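Local atomic coordinates of indole-3-acetic acid-amido synthetase GH3.15 (Arabidopsis thaliana, PDB entry 6E1Q), a protein that conjugates glutamine, and possibly cysteine, to the auxin precursor indole-3-butyric acid and glutamine to the herbicide 2,4-DB, using ATP. Residues Ile350-Val362 and Pro393-Arg405. Numbering follows the deposited sequence.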
loop_
_atom_site.group_PDB
_atom_site.type_symbol
_atom_site.label_atom_id
_atom_site.label_comp_id
_atom_site.label_asym_id
_atom_site.label_seq_id
_atom_site.Cartn_x
_atom_site.Cartn_y
_atom_site.Cartn_z
ATOM N N ILE A 350 -10.693 -5.012 13.179
ATOM C CA ILE A 350 -9.531 -4.859 14.052
ATOM C C ILE A 350 -9.360 -6.110 14.898
ATOM O O ILE A 350 -10.331 -6.663 15.426
ATOM C CB ILE A 350 -9.682 -3.606 14.931
ATOM C CG1 ILE A 350 -9.807 -2.356 14.057
ATOM C CG2 ILE A 350 -8.513 -3.460 15.871
ATOM C CD1 ILE A 350 -8.621 -2.138 13.132
ATOM N N ILE A 351 -8.123 -6.592 15.010
ATOM C CA ILE A 351 -7.838 -7.833 15.722
ATOM C C ILE A 351 -7.321 -7.474 17.119
ATOM O O ILE A 351 -6.200 -6.952 17.236
ATOM C CB ILE A 351 -6.842 -8.709 14.953
ATOM C CG1 ILE A 351 -7.458 -9.079 13.603
ATOM C CG2 ILE A 351 -6.533 -9.972 15.737
ATOM C CD1 ILE A 351 -8.815 -9.850 13.734
ATOM N N PRO A 352 -8.080 -7.768 18.185
ATOM C CA PRO A 352 -7.797 -7.183 19.508
ATOM C C PRO A 352 -6.496 -7.619 20.156
ATOM O O PRO A 352 -6.088 -6.995 21.144
ATOM C CB PRO A 352 -8.975 -7.673 20.369
ATOM C CG PRO A 352 -9.995 -8.117 19.437
ATOM C CD PRO A 352 -9.339 -8.528 18.173
ATOM N N CYS A 353 -5.874 -8.703 19.720
ATOM C CA CYS A 353 -4.674 -9.136 20.421
ATOM C C CYS A 353 -3.404 -8.513 19.860
ATOM O O CYS A 353 -2.328 -8.723 20.431
ATOM C CB CYS A 353 -4.558 -10.663 20.386
ATOM S SG CYS A 353 -4.437 -11.275 18.734
ATOM N N MET A 354 -3.498 -7.749 18.766
ATOM C CA MET A 354 -2.309 -7.230 18.093
ATOM C C MET A 354 -1.798 -5.928 18.697
ATOM O O MET A 354 -0.729 -5.455 18.301
ATOM C CB MET A 354 -2.596 -7.025 16.603
ATOM C CG MET A 354 -3.109 -8.288 15.924
ATOM S SD MET A 354 -1.961 -9.683 16.141
ATOM C CE MET A 354 -0.578 -9.078 15.170
ATOM N N GLY A 355 -2.518 -5.360 19.649
ATOM C CA GLY A 355 -2.161 -4.087 20.242
ATOM C C GLY A 355 -3.365 -3.517 20.946
ATOM O O GLY A 355 -4.462 -4.059 20.870
ATOM N N TYR A 356 -3.139 -2.428 21.673
ATOM C CA TYR A 356 -4.223 -1.682 22.306
ATOM C C TYR A 356 -4.579 -0.511 21.403
ATOM O O TYR A 356 -3.720 0.324 21.097
ATOM C CB TYR A 356 -3.842 -1.181 23.703
ATOM C CG TYR A 356 -5.002 -0.527 24.439
ATOM C CD1 TYR A 356 -6.013 -1.296 25.004
ATOM C CD2 TYR A 356 -5.094 0.859 24.549
ATOM C CE1 TYR A 356 -7.074 -0.709 25.668
ATOM C CE2 TYR A 356 -6.161 1.460 25.212
ATOM C CZ TYR A 356 -7.146 0.666 25.774
ATOM O OH TYR A 356 -8.213 1.235 26.440
ATOM N N PHE A 357 -5.843 -0.448 20.993
ATOM C CA PHE A 357 -6.279 0.416 19.902
ATOM C C PHE A 357 -7.266 1.446 20.420
ATOM O O PHE A 357 -8.342 1.088 20.912
ATOM C CB PHE A 357 -6.923 -0.402 18.783
ATOM C CG PHE A 357 -6.019 -1.443 18.187
ATOM C CD1 PHE A 357 -4.940 -1.072 17.404
ATOM C CD2 PHE A 357 -6.257 -2.786 18.391
ATOM C CE1 PHE A 357 -4.109 -2.027 16.854
ATOM C CE2 PHE A 357 -5.449 -3.735 17.836
ATOM C CZ PHE A 357 -4.360 -3.355 17.070
ATOM N N GLU A 358 -6.910 2.717 20.303
ATOM C CA GLU A 358 -7.837 3.813 20.542
ATOM C C GLU A 358 -8.114 4.535 19.233
ATOM O O GLU A 358 -7.466 4.298 18.209
ATOM C CB GLU A 358 -7.287 4.783 21.590
ATOM C CG GLU A 358 -7.120 4.152 22.967
ATOM C CD GLU A 358 -6.362 5.057 23.914
ATOM O OE1 GLU A 358 -5.135 5.221 23.723
ATOM O OE2 GLU A 358 -6.991 5.608 24.842
ATOM N N PHE A 359 -9.097 5.426 19.262
ATOM C CA PHE A 359 -9.532 6.064 18.026
ATOM C C PHE A 359 -9.837 7.523 18.295
ATOM O O PHE A 359 -10.652 7.852 19.161
ATOM C CB PHE A 359 -10.730 5.336 17.420
ATOM C CG PHE A 359 -10.375 3.958 16.949
ATOM C CD1 PHE A 359 -10.410 2.886 17.829
ATOM C CD2 PHE A 359 -9.894 3.753 15.662
ATOM C CE1 PHE A 359 -10.017 1.623 17.417
ATOM C CE2 PHE A 359 -9.516 2.498 15.243
ATOM C CZ PHE A 359 -9.581 1.431 16.128
ATOM N N LEU A 360 -9.169 8.378 17.545
ATOM C CA LEU A 360 -9.355 9.812 17.628
ATOM C C LEU A 360 -10.408 10.226 16.606
ATOM O O LEU A 360 -10.243 9.980 15.402
ATOM C CB LEU A 360 -8.008 10.489 17.378
ATOM C CG LEU A 360 -7.855 11.995 17.319
ATOM C CD1 LEU A 360 -8.583 12.659 18.480
ATOM C CD2 LEU A 360 -6.356 12.298 17.340
ATOM N N GLU A 361 -11.505 10.822 17.086
ATOM C CA GLU A 361 -12.525 11.349 16.184
ATOM C C GLU A 361 -11.909 12.388 15.261
ATOM O O GLU A 361 -11.131 13.237 15.697
ATOM C CB GLU A 361 -13.678 11.983 16.966
ATOM C CG GLU A 361 -14.451 11.045 17.871
ATOM C CD GLU A 361 -15.729 11.683 18.401
ATOM O OE1 GLU A 361 -15.739 12.913 18.615
ATOM O OE2 GLU A 361 -16.727 10.958 18.602
ATOM N N VAL A 362 -12.271 12.330 13.986
ATOM C CA VAL A 362 -11.619 13.130 12.953
ATOM C C VAL A 362 -12.394 14.403 12.633
ATOM O O VAL A 362 -11.804 15.482 12.562
ATOM C CB VAL A 362 -11.395 12.277 11.687
ATOM C CG1 VAL A 362 -11.121 13.168 10.494
ATOM C CG2 VAL A 362 -10.257 11.312 11.923
ATOM N N PRO A 393 -6.666 5.894 13.972
ATOM C CA PRO A 393 -6.242 4.952 15.018
ATOM C C PRO A 393 -5.089 5.510 15.839
ATOM O O PRO A 393 -4.224 6.231 15.336
ATOM C CB PRO A 393 -5.816 3.704 14.235
ATOM C CG PRO A 393 -6.438 3.872 12.869
ATOM C CD PRO A 393 -6.409 5.366 12.624
ATOM N N VAL A 394 -5.109 5.175 17.125
ATOM C CA VAL A 394 -4.123 5.583 18.110
ATOM C C VAL A 394 -3.682 4.291 18.790
ATOM O O VAL A 394 -4.460 3.689 19.548
ATOM C CB VAL A 394 -4.715 6.586 19.117
ATOM C CG1 VAL A 394 -3.717 6.936 20.187
ATOM C CG2 VAL A 394 -5.185 7.855 18.393
ATOM N N VAL A 395 -2.468 3.831 18.486
ATOM C CA VAL A 395 -2.063 2.470 18.814
ATOM C C VAL A 395 -1.027 2.479 19.923
ATOM O O VAL A 395 -0.144 3.343 19.985
ATOM C CB VAL A 395 -1.542 1.701 17.580
ATOM C CG1 VAL A 395 -2.586 1.718 16.458
ATOM C CG2 VAL A 395 -0.173 2.268 17.099
ATOM N N THR A 396 -1.084 1.483 20.771
ATOM C CA THR A 396 -0.153 1.259 21.828
ATOM C C THR A 396 0.287 -0.159 21.576
ATOM O O THR A 396 -0.503 -1.052 21.537
ATOM C CB THR A 396 -0.788 1.405 23.176
ATOM O OG1 THR A 396 -1.022 2.765 23.400
ATOM C CG2 THR A 396 0.107 0.946 24.203
ATOM N N THR A 397 1.574 -0.341 21.429
ATOM C CA THR A 397 2.159 -1.588 21.010
ATOM C C THR A 397 3.175 -2.254 21.881
ATOM O O THR A 397 3.524 -1.776 22.883
ATOM C CB THR A 397 2.840 -1.412 19.634
ATOM O OG1 THR A 397 4.093 -0.804 19.798
ATOM C CG2 THR A 397 2.076 -0.531 18.765
ATOM N N PHE A 398 3.607 -3.395 21.410
ATOM C CA PHE A 398 4.601 -4.205 22.038
ATOM C C PHE A 398 6.018 -3.901 21.580
ATOM O O PHE A 398 6.905 -4.549 21.996
ATOM C CB PHE A 398 4.327 -5.670 21.799
ATOM C CG PHE A 398 3.152 -6.221 22.548
ATOM C CD1 PHE A 398 3.250 -6.540 23.860
ATOM C CD2 PHE A 398 1.966 -6.434 21.923
ATOM C CE1 PHE A 398 2.205 -7.058 24.535
ATOM C CE2 PHE A 398 0.898 -6.942 22.612
ATOM C CZ PHE A 398 1.021 -7.244 23.917
ATOM N N SER A 399 6.212 -2.947 20.696
ATOM C CA SER A 399 7.532 -2.516 20.240
ATOM C C SER A 399 7.791 -1.043 20.562
ATOM O O SER A 399 8.411 -0.332 19.771
ATOM C CB SER A 399 7.689 -2.773 18.738
ATOM O OG SER A 399 7.846 -4.167 18.490
ATOM N N GLY A 400 7.290 -0.560 21.704
ATOM C CA GLY A 400 7.702 0.733 22.218
ATOM C C GLY A 400 6.945 1.949 21.724
ATOM O O GLY A 400 7.455 3.064 21.862
ATOM N N LEU A 401 5.744 1.789 21.172
ATOM C CA LEU A 401 4.875 2.923 20.865
ATOM C C LEU A 401 3.677 2.937 21.812
ATOM O O LEU A 401 3.082 1.889 22.100
ATOM C CB LEU A 401 4.398 2.870 19.416
ATOM C CG LEU A 401 5.547 2.847 18.399
ATOM C CD1 LEU A 401 4.994 2.728 16.999
ATOM C CD2 LEU A 401 6.412 4.099 18.537
ATOM N N TYR A 402 3.319 4.132 22.285
ATOM C CA TYR A 402 2.267 4.308 23.275
ATOM C C TYR A 402 1.361 5.433 22.803
ATOM O O TYR A 402 1.822 6.565 22.631
ATOM C CB TYR A 402 2.873 4.614 24.647
ATOM C CG TYR A 402 3.866 3.560 25.059
ATOM C CD1 TYR A 402 3.440 2.394 25.688
ATOM C CD2 TYR A 402 5.225 3.708 24.790
ATOM C CE1 TYR A 402 4.339 1.418 26.061
ATOM C CE2 TYR A 402 6.143 2.735 25.165
ATOM C CZ TYR A 402 5.685 1.591 25.798
ATOM O OH TYR A 402 6.555 0.601 26.171
ATOM N N ARG A 403 0.090 5.108 22.559
ATOM C CA ARG A 403 -0.921 6.072 22.111
ATOM C C ARG A 403 -0.410 6.894 20.936
ATOM O O ARG A 403 -0.354 8.127 20.967
ATOM C CB ARG A 403 -1.372 6.987 23.249
ATOM C CG ARG A 403 -1.647 6.239 24.534
ATOM C CD ARG A 403 -2.365 7.109 25.535
ATOM N NE ARG A 403 -3.788 7.215 25.235
ATOM C CZ ARG A 403 -4.591 8.138 25.756
ATOM N NH1 ARG A 403 -4.105 9.046 26.597
ATOM N NH2 ARG A 403 -5.874 8.152 25.435
ATOM N N TYR A 404 -0.048 6.175 19.885
ATOM C CA TYR A 404 0.686 6.734 18.769
ATOM C C TYR A 404 -0.261 6.885 17.587
ATOM O O TYR A 404 -0.989 5.949 17.235
ATOM C CB TYR A 404 1.876 5.827 18.434
ATOM C CG TYR A 404 2.593 6.107 17.133
ATOM C CD1 TYR A 404 2.107 5.598 15.923
ATOM C CD2 TYR A 404 3.790 6.830 17.113
ATOM C CE1 TYR A 404 2.781 5.822 14.722
ATOM C CE2 TYR A 404 4.465 7.068 15.910
ATOM C CZ TYR A 404 3.960 6.558 14.724
ATOM O OH TYR A 404 4.621 6.769 13.526
ATOM N N ARG A 405 -0.252 8.058 16.988
ATOM C CA ARG A 405 -1.167 8.369 15.907
ATOM C C ARG A 405 -0.628 7.805 14.603
ATOM O O ARG A 405 0.493 8.117 14.192
ATOM C CB ARG A 405 -1.376 9.877 15.815
ATOM C CG ARG A 405 -2.299 10.393 16.910
ATOM C CD ARG A 405 -2.274 11.911 16.955
ATOM N NE ARG A 405 -2.892 12.470 15.761
ATOM C CZ ARG A 405 -2.854 13.757 15.442
ATOM N NH1 ARG A 405 -2.228 14.616 16.239
ATOM N NH2 ARG A 405 -3.443 14.181 14.331
HETATM O O HOH W 1 1.876 -4.350 18.806
HETATM O O HOH W 2 -3.515 3.429 22.295
#
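Glu358 reaches over its neighbouring strand to grip Arg403. Its CB packs 4.0 Å from CB of Val394, its partner in an antiparallel hydrogen-bonded pair. CG lies anti to the carbonyl carbon (chi1 -64°), and from there the extended chain carries the carboxylate past Val394 to the guanidinium. OE1 takes the NE hydrogen of Arg403 through its syn lone pair, 2.8 Å away and nearly straight at 168°. OE2 receives NH2 of Arg403, also at 2.8 Å but more bent, with the two planes 27° apart. Lys59, from helix 55-61, makes a second salt bridge to OE2, so this buried carboxylate is probably held as the anion.

Strands 356-361 and 390-396 belong to the GH3 central domain, and Arg403 follows the turn that leads back into strand 404-416. There Arg403 and Tyr404 both face Val395, a G1 beta bulge, while the backbone N of Arg403 donates to OG1 of Thr396 at 2.7 Å. A water joins that same hydroxyl to Glu358 OE1 and Val394 O.

On the other face of the strand pair, CG1 of Val395 meets the edge of the Phe357 ring, 3.8 Å from CD1. Next along, CE2 of Phe359 rests 4.0 Å from CB of Pro393, whose ring also lies close to the ATP-binding residues Tyr326 and Asp408.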